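Local coordinates for GTP-binding protein REM 1 (Homo sapiens, PDB 2NZJ) that binds guanine nucleotides as a small GTPase of the Ras family, is held here with GDP, and probably acts as a signalling switch, at residues S73-G78 with R100-R105; I83-A88 with E94-L99; P113-G118 with E161-Q166; K144-S149 with A157-G162. All coordinates share one frame; numbering follows the deposited sequence.

How the contacts relate
All four contacts set a helix against a strand or loop of one Ras-type G domain. Contact 2 is fully buried, whereas contacts 1, 3 and 4 are partly buried, and contact 1 alone has no strand among its segments, joining a loop to helix 90-105 beside the sheet. That helix also serves contact 2; helix 156-171 serves contacts 3 and 4, whose centres lie about 6 Å apart and which share Glu-161 and Gly-162. Contacts 2, 3 and 4 use the neighbouring strands 80-86, 114-119 and 144-147. Apolar packing dominates throughout; Gln-166 and Glu-158 add aliphatic carbons in contacts 3 and 4, and contact 4 alone reaches the nucleotide.

Contact 1 (S73-G78 with R100-R105); sequences SCLQGG and RIQLRR
This is a small apolar loop-to-helix contact in a Ras-type G domain, where Leu-75 of the loop after helix 69-73 packs against Gln-102 and Leu-103 near the C-terminal end of helix 90-105. By topology the loop probably corresponds to the end of the switch II region, which in Ras proteins lies beside this helix. Leu-75 supplies the whole loop side of the contact. Its CG lies beside the backbone N (chi1 -62°), and the two methyls fork from there toward different helix residues. CD1 rests on the aliphatic root of Gln-102, with Leu-75 CD1 3.9 Å from Gln-102 CB, while the rest of the glutamine chain runs on past the leucine. The other methyl turns to Leu-103, whose side chain meets that of Leu-75 at about a right angle; Leu-103 CD2 also comes within 4.1 Å of Leu-75 CB. No hydrogen bond links the segments. The loop instead holds its own turn, with Gln-76 N donating to Ser-73 O at 2.9 Å, and Tyr-81 OH ties it down through hydrogen bonds with Cys-74 O and Gly-78 N. Leu-10 of strand 4-10 touches both leucines, so the contact continues into the sheet. Its tightest point is methyl against methyl, Leu-75 CD2 to Leu-103 CD2 at 3.8 Å.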
loop_
_atom_site.group_PDB
_atom_site.type_symbol
_atom_site.label_atom_id
_atom_site.label_comp_id
_atom_site.label_asym_id
_atom_site.label_seq_id
_atom_site.Cartn_x
_atom_site.Cartn_y
_atom_site.Cartn_z
ATOM N N SER A 73 3.782 2.774 17.410
ATOM C CA SER A 73 3.191 3.972 16.800
ATOM C C SER A 73 2.721 3.740 15.353
ATOM O O SER A 73 1.838 4.434 14.868
ATOM C CB SER A 73 4.180 5.147 16.861
ATOM N N CYS A 74 3.290 2.729 14.700
ATOM C CA CYS A 74 3.100 2.457 13.262
ATOM C C CYS A 74 1.674 2.458 12.716
ATOM O O CYS A 74 1.431 2.987 11.616
ATOM C CB CYS A 74 3.746 1.116 12.914
ATOM S SG CYS A 74 3.048 0.378 11.477
ATOM N N LEU A 75 0.753 1.836 13.452
ATOM C CA LEU A 75 -0.641 1.722 13.009
ATOM C C LEU A 75 -1.507 2.913 13.450
ATOM O O LEU A 75 -2.714 2.930 13.195
ATOM C CB LEU A 75 -1.272 0.429 13.523
ATOM C CG LEU A 75 -0.704 -0.927 13.104
ATOM C CD1 LEU A 75 -1.554 -2.017 13.727
ATOM C CD2 LEU A 75 -0.639 -1.105 11.588
ATOM N N GLN A 76 -0.897 3.903 14.093
ATOM C CA GLN A 76 -1.602 5.119 14.524
ATOM C C GLN A 76 -1.134 6.396 13.782
ATOM O O GLN A 76 -1.858 7.394 13.728
ATOM C CB GLN A 76 -1.440 5.299 16.046
ATOM N N GLY A 77 0.068 6.368 13.211
ATOM C CA GLY A 77 0.643 7.564 12.606
ATOM C C GLY A 77 0.292 7.773 11.138
ATOM O O GLY A 77 0.485 8.866 10.611
ATOM N N GLY A 78 -0.258 6.764 10.474
ATOM C CA GLY A 78 -0.318 6.823 9.030
ATOM C C GLY A 78 -1.423 7.739 8.522
ATOM O O GLY A 78 -2.517 7.793 9.094
ATOM N N ARG A 100 -6.420 -5.479 8.692
ATOM C CA ARG A 100 -7.483 -4.476 8.752
ATOM C C ARG A 100 -8.081 -4.402 10.156
ATOM O O ARG A 100 -8.372 -3.317 10.673
ATOM C CB ARG A 100 -8.586 -4.805 7.748
ATOM C CG ARG A 100 -9.732 -3.790 7.714
ATOM C CD ARG A 100 -9.320 -2.531 6.973
ATOM N NE ARG A 100 -10.346 -1.491 7.059
ATOM C CZ ARG A 100 -10.589 -0.743 8.136
ATOM N NH1 ARG A 100 -9.892 -0.902 9.255
ATOM N NH2 ARG A 100 -11.544 0.182 8.093
ATOM N N ILE A 101 -8.257 -5.572 10.766
ATOM C CA ILE A 101 -8.791 -5.650 12.094
ATOM C C ILE A 101 -7.819 -5.026 13.060
ATOM O O ILE A 101 -8.247 -4.353 13.994
ATOM C CB ILE A 101 -9.096 -7.103 12.505
ATOM C CG1 ILE A 101 -10.253 -7.648 11.659
ATOM C CG2 ILE A 101 -9.404 -7.196 14.026
ATOM C CD1 ILE A 101 -10.900 -8.884 12.240
ATOM N N GLN A 102 -6.517 -5.237 12.862
ATOM C CA GLN A 102 -5.536 -4.597 13.737
ATOM C C GLN A 102 -5.708 -3.081 13.631
ATOM O O GLN A 102 -5.817 -2.389 14.651
ATOM C CB GLN A 102 -4.098 -5.014 13.404
ATOM C CG GLN A 102 -3.551 -6.226 14.185
ATOM C CD GLN A 102 -2.171 -6.672 13.681
ATOM O OE1 GLN A 102 -2.053 -7.359 12.653
ATOM N NE2 GLN A 102 -1.131 -6.276 14.393
ATOM N N LEU A 103 -5.765 -2.578 12.394
ATOM C CA LEU A 103 -5.974 -1.149 12.149
ATOM C C LEU A 103 -7.245 -0.610 12.816
ATOM O O LEU A 103 -7.248 0.499 13.348
ATOM C CB LEU A 103 -6.042 -0.867 10.655
ATOM C CG LEU A 103 -4.711 -0.890 9.925
ATOM C CD1 LEU A 103 -4.942 -0.913 8.422
ATOM C CD2 LEU A 103 -3.909 0.323 10.359
ATOM N N ARG A 104 -8.320 -1.388 12.789
ATOM C CA ARG A 104 -9.561 -0.986 13.434
ATOM C C ARG A 104 -9.375 -0.817 14.947
ATOM O O ARG A 104 -9.670 0.242 15.497
ATOM C CB ARG A 104 -10.670 -2.010 13.143
ATOM C CG ARG A 104 -12.045 -1.550 13.590
ATOM C CD ARG A 104 -13.118 -2.636 13.474
ATOM N NE ARG A 104 -12.988 -3.532 12.319
ATOM C CZ ARG A 104 -13.142 -3.182 11.041
ATOM N NH1 ARG A 104 -13.389 -1.918 10.692
ATOM N NH2 ARG A 104 -13.020 -4.108 10.094
ATOM N N ARG A 105 -8.865 -1.865 15.594
ATOM C CA ARG A 105 -8.648 -1.897 17.043
ATOM C C ARG A 105 -7.883 -0.691 17.594
ATOM O O ARG A 105 -8.050 -0.337 18.760
ATOM C CB ARG A 105 -7.910 -3.183 17.436
#

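Contact 2 (I83-A88 with E94-L99); sequences IVYSIA and ESASEL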
loop_
_atom_site.group_PDB
_atom_site.type_symbol
_atom_site.label_atom_id
_atom_site.label_comp_id
_atom_site.label_asym_id
_atom_site.label_seq_id
_atom_site.Cartn_x
_atom_site.Cartn_y
_atom_site.Cartn_z
ATOM N N ILE A 83 -2.226 -2.145 2.363
ATOM C CA ILE A 83 -2.117 -3.544 2.767
ATOM C C ILE A 83 -1.918 -4.390 1.522
ATOM O O ILE A 83 -2.834 -4.534 0.725
ATOM C CB ILE A 83 -3.409 -4.051 3.457
ATOM C CG1 ILE A 83 -3.648 -3.338 4.783
ATOM C CG2 ILE A 83 -3.355 -5.551 3.686
ATOM C CD1 ILE A 83 -5.084 -3.478 5.322
ATOM N N VAL A 84 -0.726 -4.958 1.371
ATOM C CA VAL A 84 -0.340 -5.715 0.175
ATOM C C VAL A 84 -0.399 -7.208 0.460
ATOM O O VAL A 84 0.053 -7.638 1.507
ATOM C CB VAL A 84 1.087 -5.371 -0.228
ATOM C CG1 VAL A 84 1.549 -6.197 -1.444
ATOM C CG2 VAL A 84 1.199 -3.857 -0.459
ATOM N N TYR A 85 -0.970 -7.989 -0.462
ATOM C CA TYR A 85 -0.831 -9.461 -0.463
ATOM C C TYR A 85 -0.403 -9.912 -1.871
ATOM O O TYR A 85 -0.413 -9.119 -2.813
ATOM C CB TYR A 85 -2.130 -10.161 0.024
ATOM C CG TYR A 85 -3.280 -10.014 -0.917
ATOM C CD1 TYR A 85 -4.088 -8.902 -0.875
ATOM C CD2 TYR A 85 -3.528 -10.958 -1.890
ATOM C CE1 TYR A 85 -5.115 -8.724 -1.755
ATOM C CE2 TYR A 85 -4.573 -10.776 -2.825
ATOM C CZ TYR A 85 -5.356 -9.648 -2.741
ATOM O OH TYR A 85 -6.418 -9.465 -3.601
ATOM N N SER A 86 0.005 -11.170 -1.992
ATOM C CA SER A 86 0.300 -11.774 -3.286
ATOM C C SER A 86 -0.860 -12.631 -3.755
ATOM O O SER A 86 -1.297 -13.525 -3.052
ATOM C CB SER A 86 1.536 -12.647 -3.208
ATOM O OG SER A 86 1.747 -13.290 -4.450
ATOM N N ILE A 87 -1.319 -12.389 -4.976
ATOM C CA ILE A 87 -2.400 -13.183 -5.573
ATOM C C ILE A 87 -2.063 -14.669 -5.727
ATOM O O ILE A 87 -2.967 -15.471 -5.926
ATOM C CB ILE A 87 -2.796 -12.654 -6.967
ATOM C CG1 ILE A 87 -1.604 -12.752 -7.935
ATOM C CG2 ILE A 87 -3.354 -11.237 -6.854
ATOM C CD1 ILE A 87 -1.954 -13.163 -9.334
ATOM N N ALA A 88 -0.769 -15.012 -5.632
ATOM C CA ALA A 88 -0.290 -16.397 -5.683
ATOM C C ALA A 88 -0.115 -17.089 -4.319
ATOM O O ALA A 88 0.357 -18.226 -4.263
ATOM C CB ALA A 88 1.040 -16.428 -6.443
ATOM N N GLU A 94 -5.081 -14.005 3.506
ATOM C CA GLU A 94 -5.728 -14.241 4.803
ATOM C C GLU A 94 -5.206 -13.266 5.862
ATOM O O GLU A 94 -5.977 -12.666 6.620
ATOM C CB GLU A 94 -5.532 -15.723 5.264
ATOM C CG GLU A 94 -6.353 -16.756 4.437
ATOM C CD GLU A 94 -6.057 -18.254 4.734
ATOM O OE1 GLU A 94 -5.091 -18.580 5.465
ATOM O OE2 GLU A 94 -6.802 -19.131 4.213
ATOM N N SER A 95 -3.897 -13.093 5.891
ATOM C CA SER A 95 -3.326 -12.224 6.883
ATOM C C SER A 95 -3.543 -10.746 6.531
ATOM O O SER A 95 -3.436 -9.899 7.400
ATOM C CB SER A 95 -1.861 -12.571 7.127
ATOM O OG SER A 95 -1.103 -12.281 6.000
ATOM N N ALA A 96 -3.880 -10.446 5.279
ATOM C CA ALA A 96 -4.385 -9.121 4.927
ATOM C C ALA A 96 -5.618 -8.806 5.761
ATOM O O ALA A 96 -5.672 -7.776 6.431
ATOM C CB ALA A 96 -4.730 -9.049 3.467
ATOM N N SER A 97 -6.609 -9.694 5.734
ATOM C CA SER A 97 -7.817 -9.512 6.565
ATOM C C SER A 97 -7.475 -9.240 8.036
ATOM O O SER A 97 -8.087 -8.364 8.666
ATOM C CB SER A 97 -8.776 -10.707 6.421
ATOM O OG SER A 97 -8.924 -11.031 5.024
ATOM N N GLU A 98 -6.495 -9.963 8.578
ATOM C CA GLU A 98 -6.088 -9.773 9.972
ATOM C C GLU A 98 -5.542 -8.363 10.219
ATOM O O GLU A 98 -5.741 -7.800 11.299
ATOM C CB GLU A 98 -5.040 -10.824 10.378
ATOM C CG GLU A 98 -4.332 -10.570 11.718
ATOM N N LEU A 99 -4.862 -7.801 9.222
ATOM C CA LEU A 99 -4.277 -6.473 9.344
ATOM C C LEU A 99 -5.311 -5.343 9.399
ATOM O O LEU A 99 -5.114 -4.370 10.101
ATOM C CB LEU A 99 -3.255 -6.228 8.225
ATOM C CG LEU A 99 -1.974 -7.057 8.358
ATOM C CD1 LEU A 99 -1.191 -7.107 7.043
ATOM C CD2 LEU A 99 -1.095 -6.518 9.472
#
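The ring of Tyr-85 takes the methyl of Ala-96 obliquely, with Tyr-85 CD1 4.4 Å from Ala-96 CB. The same ring also meets that of Phe-93, the two planes inclined at about 60°, and it touches Leu-116 and Phe-145, so it is enclosed between helix 90-105 and the sheet. Two residues back along strand 80-86, Ile-83 makes the tighter approach. Its CG2 stands anti to the backbone N and is pressed into the helix surface, with Ile-83 CG2 3.8 Å from Ala-96 CB and 3.9 Å from Ala-96 CA. One turn further on, Leu-99 CD1 lies 4.3 Å from the same Ile-83 CG2, so that a single methyl bridges two helix residues. Ala-96 sits where the two backbones come closest, opposite Ile-83; the local axes approach to 8.3 Å and run almost antiparallel, at 168°, as expected where a strand turns back into the helix of a beta-alpha-beta crossover. At the end of the strand, Ser-86 OG accepts from Ala-88 N in an ST turn, and Ser-95 OG is hydrogen-bonded to Asp-12. Strand and helix are thus held to each other by apolar packing, while the strand's backbone bonds go to its neighbours in the sheet.

Contact 3 (P113-G118 with E161-Q166); sequences PIILVG and EGVVRQ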
loop_
_atom_site.group_PDB
_atom_site.type_symbol
_atom_site.label_atom_id
_atom_site.label_comp_id
_atom_site.label_asym_id
_atom_site.label_seq_id
_atom_site.Cartn_x
_atom_site.Cartn_y
_atom_site.Cartn_z
ATOM N N PRO A 113 -7.686 6.591 4.480
ATOM C CA PRO A 113 -7.715 5.730 3.274
ATOM C C PRO A 113 -6.933 4.460 3.500
ATOM O O PRO A 113 -5.831 4.526 4.030
ATOM C CB PRO A 113 -7.019 6.577 2.196
ATOM C CG PRO A 113 -7.044 7.968 2.709
ATOM C CD PRO A 113 -7.110 7.920 4.212
ATOM N N ILE A 114 -7.511 3.329 3.105
ATOM C CA ILE A 114 -6.855 2.033 3.121
ATOM C C ILE A 114 -6.973 1.439 1.716
ATOM O O ILE A 114 -8.063 1.366 1.162
ATOM C CB ILE A 114 -7.517 1.105 4.175
ATOM C CG1 ILE A 114 -7.620 1.808 5.524
ATOM C CG2 ILE A 114 -6.736 -0.185 4.365
ATOM C CD1 ILE A 114 -7.952 0.874 6.689
ATOM N N ILE A 115 -5.845 1.063 1.124
ATOM C CA ILE A 115 -5.828 0.410 -0.184
ATOM C C ILE A 115 -5.424 -1.036 0.019
ATOM O O ILE A 115 -4.383 -1.307 0.596
ATOM C CB ILE A 115 -4.804 1.066 -1.178
ATOM C CG1 ILE A 115 -4.802 2.603 -1.070
ATOM C CG2 ILE A 115 -5.095 0.613 -2.614
ATOM C CD1 ILE A 115 -6.008 3.244 -1.661
ATOM N N LEU A 116 -6.257 -1.954 -0.450
ATOM C CA LEU A 116 -5.918 -3.383 -0.489
ATOM C C LEU A 116 -5.253 -3.652 -1.859
ATOM O O LEU A 116 -5.826 -3.353 -2.909
ATOM C CB LEU A 116 -7.178 -4.244 -0.278
ATOM C CG LEU A 116 -6.972 -5.752 -0.100
ATOM C CD1 LEU A 116 -6.114 -5.998 1.133
ATOM C CD2 LEU A 116 -8.304 -6.575 -0.028
ATOM N N VAL A 117 -4.025 -4.159 -1.843
ATOM C CA VAL A 117 -3.285 -4.369 -3.074
ATOM C C VAL A 117 -2.994 -5.831 -3.290
ATOM O O VAL A 117 -2.369 -6.484 -2.436
ATOM C CB VAL A 117 -1.924 -3.618 -3.084
ATOM C CG1 VAL A 117 -1.112 -3.997 -4.306
ATOM C CG2 VAL A 117 -2.131 -2.147 -3.054
ATOM N N GLY A 118 -3.429 -6.334 -4.442
ATOM C CA GLY A 118 -3.075 -7.680 -4.882
ATOM C C GLY A 118 -1.878 -7.633 -5.806
ATOM O O GLY A 118 -2.035 -7.359 -6.992
ATOM N N GLU A 161 -0.633 7.180 -7.199
ATOM C CA GLU A 161 -1.469 8.312 -7.657
ATOM C C GLU A 161 -2.887 8.229 -7.089
ATOM O O GLU A 161 -3.485 9.225 -6.735
ATOM C CB GLU A 161 -1.506 8.369 -9.187
ATOM C CG GLU A 161 -0.126 8.700 -9.739
ATOM C CD GLU A 161 -0.048 8.959 -11.229
ATOM O OE1 GLU A 161 -0.968 8.596 -12.009
ATOM O OE2 GLU A 161 0.991 9.531 -11.610
ATOM N N GLY A 162 -3.389 7.013 -6.956
ATOM C CA GLY A 162 -4.684 6.756 -6.336
ATOM C C GLY A 162 -4.691 7.091 -4.856
ATOM O O GLY A 162 -5.643 7.694 -4.358
ATOM N N VAL A 163 -3.626 6.726 -4.157
ATOM C CA VAL A 163 -3.476 7.103 -2.756
ATOM C C VAL A 163 -3.555 8.630 -2.591
ATOM O O VAL A 163 -4.291 9.130 -1.723
ATOM C CB VAL A 163 -2.129 6.608 -2.171
ATOM C CG1 VAL A 163 -1.904 7.172 -0.809
ATOM C CG2 VAL A 163 -2.085 5.098 -2.138
ATOM N N VAL A 164 -2.810 9.372 -3.416
ATOM C CA VAL A 164 -2.873 10.848 -3.370
ATOM C C VAL A 164 -4.317 11.317 -3.509
ATOM O O VAL A 164 -4.797 12.111 -2.696
ATOM C CB VAL A 164 -2.078 11.532 -4.497
ATOM C CG1 VAL A 164 -2.307 13.021 -4.462
ATOM C CG2 VAL A 164 -0.582 11.202 -4.429
ATOM N N ARG A 165 -5.017 10.819 -4.527
ATOM C CA ARG A 165 -6.408 11.258 -4.771
ATOM C C ARG A 165 -7.317 10.988 -3.582
ATOM O O ARG A 165 -8.102 11.840 -3.216
ATOM C CB ARG A 165 -7.022 10.596 -6.020
ATOM C CG ARG A 165 -6.487 11.156 -7.319
ATOM C CD ARG A 165 -7.222 10.625 -8.481
ATOM N NE ARG A 165 -6.637 11.161 -9.705
ATOM C CZ ARG A 165 -5.729 10.539 -10.468
ATOM N NH1 ARG A 165 -5.299 9.309 -10.182
ATOM N NH2 ARG A 165 -5.264 11.161 -11.553
ATOM N N GLN A 166 -7.207 9.804 -2.989
ATOM C CA GLN A 166 -8.013 9.459 -1.829
ATOM C C GLN A 166 -7.714 10.359 -0.629
ATOM O O GLN A 166 -8.617 10.752 0.121
ATOM C CB GLN A 166 -7.760 8.016 -1.442
ATOM C CG GLN A 166 -8.185 7.020 -2.482
ATOM C CD GLN A 166 -9.649 7.122 -2.789
ATOM O OE1 GLN A 166 -10.465 7.239 -1.872
ATOM N NE2 GLN A 166 -9.999 7.116 -4.076
#
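In Ile-115 the first torsion (chi1 -40°) sets CG1 beside the backbone N; in Val-163 CG1 stands anti to the backbone N (chi1 172°), which leaves CG2 beside N, and these two branches meet across the contact. The gap is 3.8 Å from Ile-115 CG1 to Val-163 CG2, and the side chains cross obliquely. A further bend at chi2 (-73°) sends the end of the isoleucine on to Gln-166, whose CB points toward the strand; there Ile-115 CD1 lies 4.4 Å from Gln-166 CG. Gln-166 thus contributes aliphatic carbon to the contact, its own chain being folded at chi2. Its CB also meets the proline at the start of the segment, with Pro-113 CB 4.0 Å from Gln-166 CB, and Pro-113 CG lies 4.1 Å from the backbone oxygen Gln-166 O. The contact is apolar and passes from buried at Ile-115 and Val-163 to partly exposed at Pro-113 and Gln-166. Next to it, Arg-165 forms a salt bridge with Asp-48. Ile-114 and Leu-116 of the same strand instead touch helix 90-105. Strand 114-119 therefore lies between helices on the two faces of the sheet, the three-layer alpha/beta/alpha sandwich of the Ras-like P-loop GTPase fold.

Contact 4 (K144-S149 with A157-G162); sequences KFIETS and AELFEG. With GDP (guanosine-5'-diphosphate), chain G.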
loop_
_atom_site.group_PDB
_atom_site.type_symbol
_atom_site.label_atom_id
_atom_site.label_comp_id
_atom_site.label_asym_id
_atom_site.label_seq_id
_atom_site.Cartn_x
_atom_site.Cartn_y
_atom_site.Cartn_z
ATOM N N LYS A 144 -10.376 0.675 -0.833
ATOM C CA LYS A 144 -10.146 0.646 -2.278
ATOM C C LYS A 144 -9.272 -0.534 -2.650
ATOM O O LYS A 144 -8.562 -1.073 -1.800
ATOM C CB LYS A 144 -9.569 1.982 -2.762
ATOM C CG LYS A 144 -10.551 3.176 -2.569
ATOM C CD LYS A 144 -11.634 3.200 -3.658
ATOM C CE LYS A 144 -12.866 4.012 -3.254
ATOM N N PHE A 145 -9.346 -0.944 -3.918
ATOM C CA PHE A 145 -8.702 -2.189 -4.379
ATOM C C PHE A 145 -8.022 -2.057 -5.739
ATOM O O PHE A 145 -8.591 -1.532 -6.678
ATOM C CB PHE A 145 -9.737 -3.313 -4.468
ATOM C CG PHE A 145 -9.201 -4.604 -5.054
ATOM C CD1 PHE A 145 -8.359 -5.421 -4.310
ATOM C CD2 PHE A 145 -9.531 -4.992 -6.341
ATOM C CE1 PHE A 145 -7.869 -6.596 -4.824
ATOM C CE2 PHE A 145 -9.045 -6.163 -6.871
ATOM C CZ PHE A 145 -8.217 -6.978 -6.109
ATOM N N ILE A 146 -6.816 -2.586 -5.851
ATOM C CA ILE A 146 -6.142 -2.630 -7.123
ATOM C C ILE A 146 -5.204 -3.833 -7.139
ATOM O O ILE A 146 -4.761 -4.294 -6.097
ATOM C CB ILE A 146 -5.366 -1.338 -7.339
ATOM C CG1 ILE A 146 -4.921 -1.210 -8.795
ATOM C CG2 ILE A 146 -4.189 -1.238 -6.331
ATOM C CD1 ILE A 146 -4.557 0.198 -9.196
ATOM N N GLU A 147 -4.944 -4.357 -8.325
ATOM C CA GLU A 147 -3.929 -5.385 -8.540
ATOM C C GLU A 147 -2.750 -4.786 -9.301
ATOM O O GLU A 147 -2.928 -4.041 -10.291
ATOM C CB GLU A 147 -4.506 -6.546 -9.327
ATOM C CG GLU A 147 -5.567 -7.256 -8.527
ATOM C CD GLU A 147 -6.026 -8.556 -9.139
ATOM O OE1 GLU A 147 -6.139 -8.658 -10.379
ATOM O OE2 GLU A 147 -6.294 -9.467 -8.353
ATOM N N THR A 148 -1.550 -5.110 -8.824
ATOM C CA THR A 148 -0.339 -4.585 -9.404
ATOM C C THR A 148 0.625 -5.713 -9.727
ATOM O O THR A 148 0.408 -6.874 -9.333
ATOM C CB THR A 148 0.336 -3.616 -8.441
ATOM O OG1 THR A 148 0.815 -4.321 -7.282
ATOM C CG2 THR A 148 -0.641 -2.527 -8.016
ATOM N N SER A 149 1.677 -5.353 -10.462
ATOM C CA SER A 149 2.871 -6.176 -10.593
ATOM C C SER A 149 4.087 -5.252 -10.574
ATOM O O SER A 149 4.212 -4.373 -11.418
ATOM C CB SER A 149 2.849 -7.018 -11.872
ATOM O OG SER A 149 4.110 -7.624 -12.121
ATOM N N ALA A 157 2.436 3.037 -10.518
ATOM C CA ALA A 157 2.174 4.468 -10.552
ATOM C C ALA A 157 0.696 4.726 -10.198
ATOM O O ALA A 157 0.383 5.593 -9.385
ATOM C CB ALA A 157 2.520 5.057 -11.894
ATOM N N GLU A 158 -0.198 3.941 -10.764
ATOM C CA GLU A 158 -1.617 4.117 -10.519
ATOM C C GLU A 158 -1.991 3.871 -9.025
ATOM O O GLU A 158 -2.893 4.522 -8.487
ATOM C CB GLU A 158 -2.428 3.241 -11.490
ATOM C CG GLU A 158 -2.255 3.602 -13.016
ATOM C CD GLU A 158 -0.880 3.175 -13.699
ATOM O OE1 GLU A 158 0.051 2.633 -13.047
ATOM O OE2 GLU A 158 -0.725 3.424 -14.921
ATOM N N LEU A 159 -1.278 2.967 -8.351
ATOM C CA LEU A 159 -1.499 2.752 -6.911
ATOM C C LEU A 159 -1.201 4.022 -6.128
ATOM O O LEU A 159 -2.065 4.519 -5.373
ATOM C CB LEU A 159 -0.659 1.602 -6.359
ATOM C CG LEU A 159 -0.476 1.529 -4.844
ATOM C CD1 LEU A 159 -1.798 1.217 -4.194
ATOM C CD2 LEU A 159 0.594 0.528 -4.439
ATOM N N PHE A 160 0.003 4.561 -6.306
ATOM C CA PHE A 160 0.397 5.727 -5.521
ATOM C C PHE A 160 -0.346 6.996 -5.919
ATOM O O PHE A 160 -0.692 7.777 -5.064
ATOM C CB PHE A 160 1.907 5.892 -5.529
ATOM C CG PHE A 160 2.607 4.759 -4.857
ATOM C CD1 PHE A 160 2.706 4.721 -3.467
ATOM C CD2 PHE A 160 3.092 3.686 -5.596
ATOM C CE1 PHE A 160 3.341 3.650 -2.827
ATOM C CE2 PHE A 160 3.715 2.622 -4.981
ATOM C CZ PHE A 160 3.849 2.598 -3.588
ATOM N N GLU A 161 -0.633 7.180 -7.199
ATOM C CA GLU A 161 -1.469 8.312 -7.657
ATOM C C GLU A 161 -2.887 8.229 -7.089
ATOM O O GLU A 161 -3.485 9.225 -6.735
ATOM C CB GLU A 161 -1.506 8.369 -9.187
ATOM C CG GLU A 161 -0.126 8.700 -9.739
ATOM C CD GLU A 161 -0.048 8.959 -11.229
ATOM O OE1 GLU A 161 -0.968 8.596 -12.009
ATOM O OE2 GLU A 161 0.991 9.531 -11.610
ATOM N N GLY A 162 -3.389 7.013 -6.956
ATOM C CA GLY A 162 -4.684 6.756 -6.336
ATOM C C GLY A 162 -4.691 7.091 -4.856
ATOM O O GLY A 162 -5.643 7.694 -4.358
HETATM P PB GDP G . 8.560 -7.789 0.768
HETATM O O1B GDP G . 7.063 -7.713 0.913
HETATM O O2B GDP G . 9.240 -6.466 0.873
HETATM O O3B GDP G . 9.035 -8.716 1.874
HETATM O O3A GDP G . 8.760 -8.448 -0.659
HETATM P PA GDP G . 9.980 -8.031 -1.594
HETATM O O1A GDP G . 11.254 -8.105 -0.802
HETATM O O2A GDP G . 9.785 -6.687 -2.224
HETATM O "O5'" GDP G . 9.858 -9.130 -2.752
HETATM C "C5'" GDP G . 9.827 -10.528 -2.462
HETATM C "C4'" GDP G . 10.153 -11.296 -3.746
HETATM O "O4'" GDP G . 9.009 -11.287 -4.646
HETATM C "C3'" GDP G . 11.332 -10.671 -4.519
HETATM O "O3'" GDP G . 12.240 -11.667 -5.026
HETATM C "C2'" GDP G . 10.666 -9.954 -5.683
HETATM O "O2'" GDP G . 11.466 -9.933 -6.861
HETATM C "C1'" GDP G . 9.367 -10.715 -5.904
HETATM N N9 GDP G . 8.280 -9.823 -6.347
HETATM C C8 GDP G . 7.869 -8.653 -5.796
HETATM N N7 GDP G . 6.811 -8.129 -6.471
HETATM C C5 GDP G . 6.544 -8.979 -7.455
HETATM C C6 GDP G . 5.581 -9.032 -8.554
HETATM O O6 GDP G . 4.759 -8.099 -8.671
HETATM N N1 GDP G . 5.629 -10.097 -9.378
HETATM C C2 GDP G . 6.537 -11.088 -9.243
HETATM N N2 GDP G . 6.568 -12.153 -10.087
HETATM N N3 GDP G . 7.461 -11.081 -8.263
HETATM C C4 GDP G . 7.501 -10.078 -7.372
#
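Ile-146 and Leu-159 carry most of this contact, meeting methyl to methyl. In Ile-146, CG1 stands anti to the backbone N (chi1 -166°), which leaves CG2 in the crowded position between N and the carbonyl carbon; there it faces the helix, with Ile-146 CG2 4.0 Å from Leu-159 CD1. Its other branch runs out extended, and Ile-146 CD1 comes within 4.4 Å of Glu-158 CB at the exposed margin. Leu-159 also packs on Ile-115 and Val-117 of the adjacent strand. Thr-148 divides its tasks. Its methyl is turned to the helix, Thr-148 CG2 lying 4.4 Å from Leu-159 CB, while OG1 is hydrogen-bonded to Asn-119 OD1. One residue on, the chain arrives at the guanine, with Ser-149 CA 3.3 Å from GDP O6. The serine hydroxyl is instead held by Asp-122 OD2 and Leu-152 N, and Asp-122 gives its other oxygen to a hydrogen bond with GDP. Ala-150 N, next in the chain, also bonds to GDP. These elements match the guanine-recognition motifs of the G domain: Asn-Lys-x-Asp, whose asparagine is the partner of Thr-148 OG1, and the Ser-Ala pair that begins at Ser-149.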